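Long-range contacts in phosphate-binding protein (Xanthomonas axonopodis pv. citri, PDB 5UB6), which probably binds phosphate or a related phosphorus oxyanion in the periplasm as the solute receptor of an ABC transporter, and here holds pyrophosphate: residues 50-55 against 74-79; 81-86 against 252-257; 90-95 against 206-211; 109-114 against 154-159. All coordinates share one frame; numbering follows the deposited sequence. Where two conformers were deposited one is given.

Interaction 1 (50-55 against 74-79)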
loop_
_atom_site.group_PDB
_atom_site.type_symbol
_atom_site.label_atom_id
_atom_site.label_comp_id
_atom_site.label_asym_id
_atom_site.label_seq_id
_atom_site.Cartn_x
_atom_site.Cartn_y
_atom_site.Cartn_z
ATOM N N GLN A 50 -3.613 7.733 11.897
ATOM C CA GLN A 50 -4.437 7.159 12.960
ATOM C C GLN A 50 -4.035 5.710 13.260
ATOM O O GLN A 50 -4.088 5.281 14.410
ATOM C CB GLN A 50 -5.939 7.295 12.631
ATOM C CG GLN A 50 -6.907 6.692 13.659
ATOM C CD GLN A 50 -6.905 7.461 14.990
ATOM O OE1 GLN A 50 -7.102 8.681 15.002
ATOM N NE2 GLN A 50 -6.672 6.759 16.103
ATOM N N MET A 51 -3.627 4.952 12.252
ATOM C CA MET A 51 -3.152 3.603 12.522
ATOM C C MET A 51 -1.906 3.663 13.415
ATOM O O MET A 51 -1.769 2.848 14.335
ATOM C CB MET A 51 -2.863 2.819 11.244
ATOM C CG MET A 51 -2.395 1.366 11.480
ATOM S SD MET A 51 -3.471 0.411 12.608
ATOM C CE MET A 51 -4.714 -0.131 11.449
ATOM N N SER A 52 -1.021 4.632 13.148
ATOM C CA SER A 52 0.204 4.817 13.945
ATOM C C SER A 52 -0.162 5.104 15.365
ATOM O O SER A 52 0.429 4.585 16.282
ATOM C CB SER A 52 1.095 5.943 13.424
ATOM O OG SER A 52 1.795 5.511 12.289
ATOM N N SER A 53 -1.156 5.937 15.555
ATOM C CA SER A 53 -1.620 6.208 16.901
ATOM C C SER A 53 -2.058 4.934 17.594
ATOM O O SER A 53 -1.654 4.652 18.724
ATOM C CB SER A 53 -2.770 7.223 16.847
ATOM O OG SER A 53 -2.938 7.795 18.107
ATOM N N TYR A 54 -2.902 4.162 16.939
ATOM C CA TYR A 54 -3.330 2.878 17.528
ATOM C C TYR A 54 -2.138 1.967 17.815
ATOM O O TYR A 54 -2.028 1.372 18.902
ATOM C CB TYR A 54 -4.242 2.089 16.608
ATOM C CG TYR A 54 -5.679 2.529 16.474
ATOM C CD1 TYR A 54 -6.335 3.203 17.472
ATOM C CD2 TYR A 54 -6.419 2.147 15.353
ATOM C CE1 TYR A 54 -7.671 3.558 17.322
ATOM C CE2 TYR A 54 -7.737 2.508 15.195
ATOM C CZ TYR A 54 -8.358 3.209 16.195
ATOM O OH TYR A 54 -9.669 3.571 16.068
ATOM N N LEU A 55 -1.252 1.863 16.825
ATOM C CA LEU A 55 -0.045 1.063 17.000
ATOM C C LEU A 55 0.719 1.492 18.220
ATOM O O LEU A 55 0.973 0.664 19.066
ATOM C CB LEU A 55 0.829 1.019 15.729
ATOM C CG LEU A 55 0.211 0.149 14.617
ATOM C CD1 LEU A 55 0.818 0.455 13.251
ATOM C CD2 LEU A 55 0.294 -1.338 14.926
ATOM N N GLU A 74 6.491 2.759 10.334
ATOM C CA GLU A 74 7.796 2.670 11.001
ATOM C C GLU A 74 8.353 4.039 11.326
ATOM O O GLU A 74 8.797 4.280 12.448
ATOM C CB GLU A 74 8.796 1.864 10.172
ATOM C CG GLU A 74 10.022 1.452 10.978
ATOM C CD GLU A 74 10.943 0.495 10.245
ATOM O OE1 GLU A 74 11.432 -0.465 10.835
ATOM O OE2 GLU A 74 11.204 0.708 9.081
ATOM N N GLN A 75 8.293 4.945 10.367
ATOM C CA GLN A 75 8.797 6.310 10.567
ATOM C C GLN A 75 8.114 7.032 11.680
ATOM O O GLN A 75 8.738 7.828 12.371
ATOM C CB GLN A 75 8.642 7.131 9.306
ATOM C CG GLN A 75 9.563 6.706 8.182
ATOM C CD GLN A 75 9.218 7.432 6.865
ATOM O OE1 GLN A 75 8.279 8.253 6.804
ATOM N NE2 GLN A 75 9.972 7.115 5.793
ATOM N N ARG A 76 6.835 6.740 11.887
ATOM C CA ARG A 76 6.083 7.335 13.016
ATOM C C ARG A 76 6.266 6.586 14.340
ATOM O O ARG A 76 5.495 6.819 15.250
ATOM C CB ARG A 76 4.606 7.515 12.673
ATOM C CG ARG A 76 4.389 8.591 11.623
ATOM C CD ARG A 76 2.917 8.722 11.276
ATOM N NE ARG A 76 2.641 9.942 10.519
ATOM C CZ ARG A 76 2.269 10.019 9.231
ATOM N NH1 ARG A 76 2.083 8.934 8.455
ATOM N NH2 ARG A 76 2.050 11.225 8.700
ATOM N N GLY A 77 7.314 5.754 14.456
ATOM C CA GLY A 77 7.716 5.098 15.702
ATOM C C GLY A 77 6.810 3.963 16.126
ATOM O O GLY A 77 6.945 3.440 17.213
ATOM N N SER A 78 5.913 3.528 15.257
ATOM C CA SER A 78 4.745 2.792 15.696
ATOM C C SER A 78 4.791 1.264 15.466
ATOM O O SER A 78 4.139 0.511 16.214
ATOM C CB SER A 78 3.536 3.416 15.031
ATOM O OG SER A 78 3.438 3.049 13.647
ATOM N N ALA A 79 5.583 0.812 14.483
ATOM C CA ALA A 79 5.737 -0.584 14.142
ATOM C C ALA A 79 7.058 -0.936 13.403
ATOM O O ALA A 79 7.721 -0.064 12.848
ATOM C CB ALA A 79 4.562 -0.989 13.295
#
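S52 and L55, one turn apart on helix 48-56, receive the chain as it leaves helix 67-75, and S78 is the residue that meets both. The polar part of the contact is slight. OG of S52 lies 3.3 Å from OG of S78, but each hydroxyl has a stronger partner at home: S52 OG is bonded to the carbonyl of A48 in its own helix, and S78 OG to the carbonyl of L73. S78 OG sits between its backbone N and carbonyl carbon (chi1 76°), a rotation that brings it to S52 and the end of the helix it follows together.

Van der Waals packing does most of the work. CB of L55 rests 3.4 Å from the carbonyl O of S78 and 3.7 Å from S78 CB, so backbone and side chain of the serine both press on the leucine. Farther along the leucine, CD1 reaches CB of A79 at 4.0 Å, where strand 79-87 begins. On the other flank the aliphatic part of R76 runs past S52, its CB and CD each 3.5 Å from S52 OG, while the extended R76 side chain also touches A48 and R49.

Backbone bonds within the second segment shape the turn. G77 N donates to E74 O at 2.9 Å, and S78 N returns to L73 O. With G77 at positive phi (74°) as the C-prime residue, this is a Schellman motif, which ends helix 67-75 and turns the chain into strand 79-87 against the neighbouring helix.

Interaction 2 (81-86 against 252-257)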
loop_
_atom_site.group_PDB
_atom_site.type_symbol
_atom_site.label_atom_id
_atom_site.label_comp_id
_atom_site.label_asym_id
_atom_site.label_seq_id
_atom_site.Cartn_x
_atom_site.Cartn_y
_atom_site.Cartn_z
ATOM N N PRO A 81 9.044 -4.274 10.796
ATOM C CA PRO A 81 8.722 -5.431 9.951
ATOM C C PRO A 81 8.810 -6.776 10.689
ATOM O O PRO A 81 9.610 -6.919 11.559
ATOM C CB PRO A 81 9.761 -5.347 8.823
ATOM C CG PRO A 81 10.175 -3.919 8.776
ATOM C CD PRO A 81 10.130 -3.464 10.207
ATOM N N LEU A 82 7.923 -7.699 10.381
ATOM C CA LEU A 82 7.965 -9.054 10.900
ATOM C C LEU A 82 8.381 -10.023 9.792
ATOM O O LEU A 82 9.266 -10.873 10.012
ATOM C CB LEU A 82 6.586 -9.444 11.369
ATOM C CG LEU A 82 6.494 -10.828 12.004
ATOM C CD1 LEU A 82 7.064 -10.829 13.402
ATOM C CD2 LEU A 82 5.044 -11.232 11.990
ATOM N N LEU A 83 7.720 -9.923 8.631
ATOM C CA LEU A 83 7.897 -10.858 7.517
ATOM C C LEU A 83 7.590 -10.161 6.182
ATOM O O LEU A 83 6.751 -9.281 6.148
ATOM C CB LEU A 83 6.922 -12.025 7.641
ATOM C CG LEU A 83 7.071 -13.037 8.769
ATOM C CD1 LEU A 83 5.884 -13.996 8.768
ATOM C CD2 LEU A 83 8.365 -13.816 8.631
ATOM N N MET A 84 8.246 -10.565 5.090
ATOM C CA MET A 84 7.874 -10.072 3.754
ATOM C C MET A 84 6.685 -10.900 3.233
ATOM O O MET A 84 6.576 -12.077 3.474
ATOM C CB MET A 84 9.049 -10.126 2.768
ATOM C CG MET A 84 10.330 -9.418 3.241
ATOM S SD MET A 84 10.086 -7.672 3.597
ATOM C CE MET A 84 9.512 -7.130 1.980
ATOM N N THR A 85 5.792 -10.250 2.511
ATOM C CA THR A 85 4.540 -10.857 2.091
ATOM C C THR A 85 4.487 -10.794 0.603
ATOM O O THR A 85 4.842 -9.779 0.000
ATOM C CB THR A 85 3.382 -10.134 2.771
ATOM O OG1 THR A 85 3.639 -10.118 4.186
ATOM C CG2 THR A 85 2.038 -10.800 2.500
ATOM N N GLU A 86 4.087 -11.916 0.021
ATOM C CA GLU A 86 3.956 -12.098 -1.410
ATOM C C GLU A 86 2.460 -12.221 -1.656
ATOM O O GLU A 86 1.794 -12.962 -0.944
ATOM C CB GLU A 86 4.682 -13.390 -1.806
ATOM C CG GLU A 86 4.409 -13.879 -3.223
ATOM C CD GLU A 86 4.782 -15.350 -3.428
ATOM O OE1 GLU A 86 5.985 -15.673 -3.232
ATOM O OE2 GLU A 86 3.877 -16.165 -3.762
ATOM N N THR A 252 0.023 -15.432 -0.963
ATOM C CA THR A 252 0.518 -16.685 -1.543
ATOM C C THR A 252 1.870 -17.040 -0.942
ATOM O O THR A 252 2.460 -18.035 -1.315
ATOM C CB THR A 252 0.658 -16.566 -3.090
ATOM O OG1 THR A 252 1.420 -15.385 -3.393
ATOM C CG2 THR A 252 -0.748 -16.492 -3.771
ATOM N N GLY A 253 2.353 -16.223 -0.005
ATOM C CA GLY A 253 3.680 -16.400 0.552
ATOM C C GLY A 253 4.023 -15.434 1.699
ATOM O O GLY A 253 3.696 -14.254 1.649
ATOM N N PHE A 254 4.697 -15.955 2.721
ATOM C CA PHE A 254 5.421 -15.132 3.692
ATOM C C PHE A 254 6.879 -15.562 3.690
ATOM O O PHE A 254 7.190 -16.718 3.467
ATOM C CB PHE A 254 4.892 -15.328 5.122
ATOM C CG PHE A 254 3.492 -14.861 5.332
ATOM C CD1 PHE A 254 3.190 -13.514 5.358
ATOM C CD2 PHE A 254 2.474 -15.766 5.522
ATOM C CE1 PHE A 254 1.887 -13.085 5.552
ATOM C CE2 PHE A 254 1.168 -15.335 5.713
ATOM C CZ PHE A 254 0.874 -13.992 5.738
ATOM N N ARG A 255 7.787 -14.659 3.969
ATOM C CA ARG A 255 9.157 -15.101 4.110
ATOM C C ARG A 255 9.927 -14.159 5.041
ATOM O O ARG A 255 9.501 -13.029 5.311
ATOM C CB ARG A 255 9.831 -15.273 2.726
ATOM C CG ARG A 255 9.869 -14.017 1.906
ATOM C CD ARG A 255 10.242 -14.238 0.435
ATOM N NE ARG A 255 10.784 -12.948 -0.013
ATOM C CZ ARG A 255 10.083 -11.853 -0.325
ATOM N NH1 ARG A 255 8.748 -11.842 -0.364
ATOM N NH2 ARG A 255 10.748 -10.734 -0.645
ATOM N N PRO A 256 11.031 -14.653 5.576
ATOM C CA PRO A 256 11.797 -13.858 6.523
ATOM C C PRO A 256 12.373 -12.597 5.903
ATOM O O PRO A 256 12.596 -12.512 4.690
ATOM C CB PRO A 256 12.949 -14.800 6.922
ATOM C CG PRO A 256 12.430 -16.180 6.605
ATOM C CD PRO A 256 11.601 -16.004 5.384
ATOM N N LEU A 257 12.674 -11.660 6.776
ATOM C CA LEU A 257 13.324 -10.444 6.405
ATOM C C LEU A 257 14.762 -10.842 6.126
ATOM O O LEU A 257 15.473 -11.239 7.023
ATOM C CB LEU A 257 13.203 -9.437 7.533
ATOM C CG LEU A 257 11.717 -9.049 7.799
ATOM C CD1 LEU A 257 11.517 -8.543 9.235
ATOM C CD2 LEU A 257 11.219 -8.046 6.765
HETATM O O HOH W 1 7.377 -9.477 -1.087
#
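E86 and T252 make the shortest bond of this contact: the hydroxyl OG1 of T252 donates to E86 OE2 at 2.6 Å, meeting the carboxylate on its anti side. The E86 side chain, CG anti to the backbone N (chi1 168°), runs extended to the threonine. T252 OG1 also accepts from G89 N.

Along the antiparallel strands M84 and R255 exchange bonds, M84 N to R255 O at 2.8 Å and R255 N to M84 O. E86 N donates to G253 O, whereas E86 O takes T252 N and, weakly, G253 N, because T252 and G253 both face E86 in a classic beta bulge.

On M84's face, the R255 guanidinium lies over M84 CB, and its NH1 reaches T85 O through a water. M84 SD touches L257 CD2 at 3.4 Å, while CD1 of that leucine meets P81 CB at 3.7 Å. On the other face, T85 OG1 lies at the edge of the F254 ring, 3.6 Å from CD1, and is bonded to E214.

Backbone bonds thus set the register of strands 79-87 and 251-255, while side chains seal its ends differently: a probably charged carboxylate held by a hydroxyl at E86, apolar groups at P81.

Interaction 3 (90-95 against 206-211). With POP (pyrophosphate 2-), chain C.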
loop_
_atom_site.group_PDB
_atom_site.type_symbol
_atom_site.label_atom_id
_atom_site.label_comp_id
_atom_site.label_asym_id
_atom_site.label_seq_id
_atom_site.Cartn_x
_atom_site.Cartn_y
_atom_site.Cartn_z
ATOM N N LEU A 90 3.169 -12.730 -6.492
ATOM C CA LEU A 90 4.174 -11.701 -6.762
ATOM C C LEU A 90 4.788 -11.171 -5.484
ATOM O O LEU A 90 4.096 -10.768 -4.534
ATOM C CB LEU A 90 3.545 -10.529 -7.509
ATOM C CG LEU A 90 2.863 -10.870 -8.827
ATOM C CD1 LEU A 90 2.010 -9.699 -9.235
ATOM C CD2 LEU A 90 3.857 -11.214 -9.927
ATOM N N ARG A 91 6.099 -11.174 -5.462
ATOM C CA ARG A 91 6.826 -10.555 -4.368
ATOM C C ARG A 91 6.972 -9.072 -4.577
ATOM O O ARG A 91 7.141 -8.371 -3.612
ATOM C CB ARG A 91 8.229 -11.137 -4.290
ATOM C CG ARG A 91 8.317 -12.616 -3.906
ATOM C CD ARG A 91 9.800 -12.910 -3.783
ATOM N NE ARG A 91 10.162 -14.202 -3.229
ATOM C CZ ARG A 91 11.434 -14.562 -3.016
ATOM N NH1 ARG A 91 12.429 -13.722 -3.313
ATOM N NH2 ARG A 91 11.723 -15.760 -2.500
ATOM N N ASP A 92 6.934 -8.585 -5.834
ATOM C CA ASP A 92 7.226 -7.178 -6.127
ATOM C C ASP A 92 6.113 -6.539 -6.900
ATOM O O ASP A 92 5.295 -7.208 -7.502
ATOM C CB ASP A 92 8.545 -7.022 -6.925
ATOM C CG ASP A 92 9.818 -7.117 -6.052
ATOM O OD1 ASP A 92 9.780 -7.581 -4.894
ATOM O OD2 ASP A 92 10.882 -6.671 -6.514
ATOM N N PHE A 93 6.095 -5.214 -6.867
ATOM C CA PHE A 93 5.284 -4.447 -7.806
ATOM C C PHE A 93 5.907 -3.094 -8.061
ATOM O O PHE A 93 6.906 -2.717 -7.399
ATOM C CB PHE A 93 3.779 -4.378 -7.388
ATOM C CG PHE A 93 3.441 -3.452 -6.214
ATOM C CD1 PHE A 93 4.383 -3.036 -5.264
ATOM C CD2 PHE A 93 2.097 -3.068 -6.018
ATOM C CE1 PHE A 93 4.012 -2.219 -4.229
ATOM C CE2 PHE A 93 1.731 -2.256 -4.956
ATOM C CZ PHE A 93 2.695 -1.839 -4.065
ATOM N N HIS A 94 5.326 -2.365 -9.016
ATOM C CA HIS A 94 5.790 -1.029 -9.349
ATOM C C HIS A 94 4.629 -0.175 -9.740
ATOM O O HIS A 94 3.534 -0.649 -9.956
ATOM C CB HIS A 94 6.817 -1.044 -10.519
ATOM C CG HIS A 94 6.311 -1.641 -11.800
ATOM N ND1 HIS A 94 6.355 -2.996 -12.071
ATOM C CD2 HIS A 94 5.776 -1.059 -12.898
ATOM C CE1 HIS A 94 5.862 -3.222 -13.278
ATOM N NE2 HIS A 94 5.520 -2.057 -13.806
ATOM N N THR A 95 4.887 1.108 -9.814
ATOM C CA THR A 95 3.869 2.038 -10.238
ATOM C C THR A 95 4.005 2.294 -11.741
ATOM O O THR A 95 5.114 2.374 -12.263
ATOM C CB THR A 95 3.976 3.319 -9.409
ATOM O OG1 THR A 95 3.408 3.066 -8.113
ATOM C CG2 THR A 95 3.223 4.448 -10.036
ATOM N N THR A 206 7.901 3.066 -12.656
ATOM C CA THR A 206 8.879 3.172 -11.566
ATOM C C THR A 206 9.629 1.848 -11.395
ATOM O O THR A 206 9.182 0.805 -11.842
ATOM C CB THR A 206 8.265 3.452 -10.173
ATOM O OG1 THR A 206 7.586 2.290 -9.716
ATOM C CG2 THR A 206 7.292 4.662 -10.198
ATOM N N ALA A 207 10.759 1.934 -10.703
ATOM C CA ALA A 207 11.499 0.744 -10.278
ATOM C C ALA A 207 10.604 -0.034 -9.295
ATOM O O ALA A 207 9.715 0.574 -8.650
ATOM C CB ALA A 207 12.790 1.174 -9.600
ATOM N N PRO A 208 10.776 -1.366 -9.213
ATOM C CA PRO A 208 9.890 -2.146 -8.318
ATOM C C PRO A 208 10.298 -2.102 -6.878
ATOM O O PRO A 208 11.480 -1.895 -6.573
ATOM C CB PRO A 208 10.045 -3.580 -8.825
ATOM C CG PRO A 208 11.430 -3.588 -9.361
ATOM C CD PRO A 208 11.619 -2.249 -10.024
ATOM N N VAL A 209 9.313 -2.349 -6.008
ATOM C CA VAL A 209 9.561 -2.493 -4.584
ATOM C C VAL A 209 8.886 -3.772 -4.127
ATOM O O VAL A 209 8.039 -4.311 -4.842
ATOM C CB VAL A 209 9.091 -1.274 -3.742
ATOM C CG1 VAL A 209 9.814 -0.008 -4.190
ATOM C CG2 VAL A 209 7.601 -1.107 -3.847
ATOM N N PRO A 210 9.263 -4.268 -2.936
ATOM C CA PRO A 210 8.539 -5.425 -2.431
ATOM C C PRO A 210 7.081 -5.053 -2.213
ATOM O O PRO A 210 6.788 -3.945 -1.773
ATOM C CB PRO A 210 9.248 -5.765 -1.123
ATOM C CG PRO A 210 10.549 -5.035 -1.178
ATOM C CD PRO A 210 10.229 -3.780 -1.951
ATOM N N ARG A 211 6.227 -6.009 -2.530
ATOM C CA ARG A 211 4.787 -5.822 -2.606
ATOM C C ARG A 211 4.152 -5.473 -1.247
ATOM O O ARG A 211 3.366 -4.509 -1.140
ATOM C CB ARG A 211 4.182 -7.116 -3.181
ATOM C CG ARG A 211 2.675 -7.151 -3.323
ATOM C CD ARG A 211 2.190 -6.293 -4.466
ATOM N NE ARG A 211 0.735 -6.360 -4.567
ATOM C CZ ARG A 211 -0.053 -5.580 -3.856
ATOM N NH1 ARG A 211 0.490 -4.719 -3.021
ATOM N NH2 ARG A 211 -1.373 -5.670 -3.962
HETATM P P1 POP C . -3.238 -1.782 -2.138
HETATM O O1 POP C . -3.382 -1.700 -0.620
HETATM O O2 POP C . -3.006 -3.106 -2.844
HETATM O O3 POP C . -4.215 -0.915 -2.856
HETATM O O POP C . -1.793 -1.173 -2.400
HETATM P P2 POP C . -1.323 0.350 -2.395
HETATM O O4 POP C . -0.673 0.613 -1.010
HETATM O O5 POP C . -0.345 0.351 -3.525
HETATM O O6 POP C . -2.522 1.330 -2.548
#
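F93 and R211 form the tight part of this contact. In the conformer given, one of two modelled for the arginine, its guanidinium lies flat on the phenyl ring, planes 15° and centres 4.5 Å apart, with NH1 3.4 Å from F93 CE2. R211 CD adds a CH-pi contact 3.8 Å from the ring centroid. A chi1 of 74° places the ring against the arginine, and V209 CG2 packs at its edge.

Backbone bonds frame this stack: F93 and V209 are a hydrogen-bonded antiparallel pair, and R211 N donates to R91 O. Farther along, T206 OG1 accepts from T95 N at 2.9 Å and donates to A207 O.

The exposed side is looser. D92 spreads along V209 and P210, its carboxylate turning to a salt bridge with R264. H94 touches T206 mainly through CB, 3.3 Å from T206 O, and its imidazole reaches R205.

On the ligand side, R211 NH2 of the same conformer donates to pyrophosphate O2 at 3.2 Å, and F93 CE2 comes 3.6 Å from O5; T66, S123, T124, S125 and K164 bond the ligand too. Stacking would limit the guanidinium's rotation, presenting an N-H and probably positive charge to the oxyanion.

Interaction 4 (109-114 against 154-159)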
loop_
_atom_site.group_PDB
_atom_site.type_symbol
_atom_site.label_atom_id
_atom_site.label_comp_id
_atom_site.label_asym_id
_atom_site.label_seq_id
_atom_site.Cartn_x
_atom_site.Cartn_y
_atom_site.Cartn_z
ATOM N N SER A 109 8.379 13.536 -18.014
ATOM C CA SER A 109 8.761 14.949 -18.055
ATOM C C SER A 109 7.655 15.834 -18.536
ATOM O O SER A 109 7.538 16.961 -18.104
ATOM C CB SER A 109 9.940 15.132 -18.977
ATOM O OG SER A 109 11.030 14.389 -18.473
ATOM N N GLN A 110 6.840 15.305 -19.422
ATOM C CA GLN A 110 5.718 16.059 -19.941
ATOM C C GLN A 110 4.553 16.223 -18.976
ATOM O O GLN A 110 3.574 16.846 -19.346
ATOM C CB GLN A 110 5.227 15.430 -21.229
ATOM C CG GLN A 110 6.226 15.648 -22.339
ATOM C CD GLN A 110 5.791 14.927 -23.574
ATOM O OE1 GLN A 110 5.617 13.733 -23.558
ATOM N NE2 GLN A 110 5.566 15.664 -24.643
ATOM N N LEU A 111 4.656 15.651 -17.771
ATOM C CA LEU A 111 3.717 15.959 -16.686
ATOM C C LEU A 111 3.715 17.407 -16.243
ATOM O O LEU A 111 2.708 17.899 -15.739
ATOM C CB LEU A 111 3.980 15.106 -15.435
ATOM C CG LEU A 111 2.958 14.004 -15.257
ATOM C CD1 LEU A 111 3.382 13.059 -14.158
ATOM C CD2 LEU A 111 1.626 14.637 -14.884
ATOM N N ARG A 112 4.858 18.063 -16.398
ATOM C CA ARG A 112 4.985 19.506 -16.158
ATOM C C ARG A 112 3.884 20.253 -16.953
ATOM O O ARG A 112 3.752 20.098 -18.151
ATOM C CB ARG A 112 6.416 19.983 -16.522
ATOM C CG ARG A 112 7.553 19.352 -15.669
ATOM C CD ARG A 112 8.928 20.004 -15.846
ATOM N NE ARG A 112 8.846 20.936 -16.972
ATOM C CZ ARG A 112 8.934 22.269 -16.932
ATOM N NH1 ARG A 112 9.261 22.932 -15.815
ATOM N NH2 ARG A 112 8.740 22.956 -18.073
ATOM N N GLY A 113 3.049 21.001 -16.255
ATOM C CA GLY A 113 1.902 21.669 -16.848
ATOM C C GLY A 113 0.633 20.837 -16.893
ATOM O O GLY A 113 -0.383 21.317 -17.370
ATOM N N HIS A 114 0.641 19.608 -16.390
ATOM C CA HIS A 114 -0.530 18.759 -16.525
ATOM C C HIS A 114 -0.931 18.164 -15.179
ATOM O O HIS A 114 -0.164 18.250 -14.226
ATOM C CB HIS A 114 -0.200 17.662 -17.526
ATOM C CG HIS A 114 -0.110 18.146 -18.944
ATOM N ND1 HIS A 114 1.086 18.487 -19.540
ATOM C CD2 HIS A 114 -1.064 18.345 -19.883
ATOM C CE1 HIS A 114 0.865 18.876 -20.784
ATOM N NE2 HIS A 114 -0.433 18.804 -21.014
ATOM N N GLY A 154 4.846 24.825 -15.822
ATOM C CA GLY A 154 6.122 24.262 -15.389
ATOM C C GLY A 154 6.108 23.364 -14.162
ATOM O O GLY A 154 7.110 22.694 -13.834
ATOM N N SER A 155 4.993 23.302 -13.462
ATOM C CA SER A 155 4.863 22.251 -12.439
ATOM C C SER A 155 3.714 21.320 -12.820
ATOM O O SER A 155 2.822 21.693 -13.604
ATOM C CB SER A 155 4.631 22.872 -11.076
ATOM O OG SER A 155 5.499 23.960 -10.895
ATOM N N ALA A 156 3.755 20.105 -12.305
ATOM C CA ALA A 156 2.593 19.251 -12.341
ATOM C C ALA A 156 1.709 19.605 -11.143
ATOM O O ALA A 156 2.145 20.277 -10.181
ATOM C CB ALA A 156 3.016 17.808 -12.244
ATOM N N GLY A 157 0.476 19.129 -11.181
ATOM C CA GLY A 157 -0.389 19.176 -10.012
ATOM C C GLY A 157 -1.173 17.883 -9.877
ATOM O O GLY A 157 -1.530 17.246 -10.887
ATOM N N TYR A 158 -1.459 17.505 -8.644
ATOM C CA TYR A 158 -2.150 16.273 -8.398
ATOM C C TYR A 158 -3.483 16.527 -7.732
ATOM O O TYR A 158 -3.642 17.469 -6.941
ATOM C CB TYR A 158 -1.305 15.281 -7.566
ATOM C CG TYR A 158 -1.033 15.701 -6.150
ATOM C CD1 TYR A 158 0.034 16.545 -5.847
ATOM C CD2 TYR A 158 -1.834 15.260 -5.108
ATOM C CE1 TYR A 158 0.293 16.926 -4.542
ATOM C CE2 TYR A 158 -1.574 15.622 -3.793
ATOM C CZ TYR A 158 -0.528 16.457 -3.520
ATOM O OH TYR A 158 -0.288 16.812 -2.220
ATOM N N LEU A 159 -4.420 15.668 -8.076
ATOM C CA LEU A 159 -5.724 15.625 -7.493
ATOM C C LEU A 159 -5.913 14.288 -6.855
ATOM O O LEU A 159 -5.857 13.248 -7.539
ATOM C CB LEU A 159 -6.776 15.764 -8.567
ATOM C CG LEU A 159 -6.910 17.177 -9.133
ATOM C CD1 LEU A 159 -7.627 17.084 -10.462
ATOM C CD2 LEU A 159 -7.665 18.092 -8.176
#
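R112 lies along G154 where a type II beta turn, L111 to H114, leads into strand 115-118 beside the parallel strand 156-160. Its CB starts 3.9 Å from the carbonyl O of G154. CG and CD stay 3.8 Å from the same G154 O, and NE passes slightly farther off. As modelled, the chain then bends at chi3 (-9°, nearly eclipsed, a doubtful value), and the guanidinium sets one face over G154 CA. At the tip NH1 comes within 2.9 Å of G154 O, but the angle is too poor for a hydrogen bond.

Two backbone bonds cross the contact. G113 N, at the third position of the turn, donates to S155 O at 2.7 Å, coming from well above the carbonyl plane rather than along a lone pair. Beyond it, G157 N donates to H114 O, and A156 CA adds a CA-H...O contact to that same oxygen. The turn itself is closed by H114 N to L111 O.

L111 has its CB near A156 CB and also packs against L134 of helix 124-136. H114 ND1 leans weakly on Q110 O and R112 O, one proton shared between them. CB of A156 sits between two carbonyls, 3.5 Å from L111 O and 3.8 Å from H114 O.

Interaction 1 is the most buried, a helix end packed on a helix with little polar bonding, whereas interactions 2, 3 and 4 are partly buried; 2 and 3 rely on strand pairing, 4 on two backbone bonds. Helix 67-75 runs on into strand 79-87, so interactions 1 and 2 follow each other and touch where E74 meets P81. Interactions 2 and 3 also touch: strands 79-87 and 209-217 are sheet neighbours, M84 CE packs on P210 CB, and R91 lies against R255. Interaction 3 alone of the four binds pyrophosphate. Interaction 4 is remote, its centre about 36 Å from that of interaction 2, and joins a turn to the start of strand 156-160.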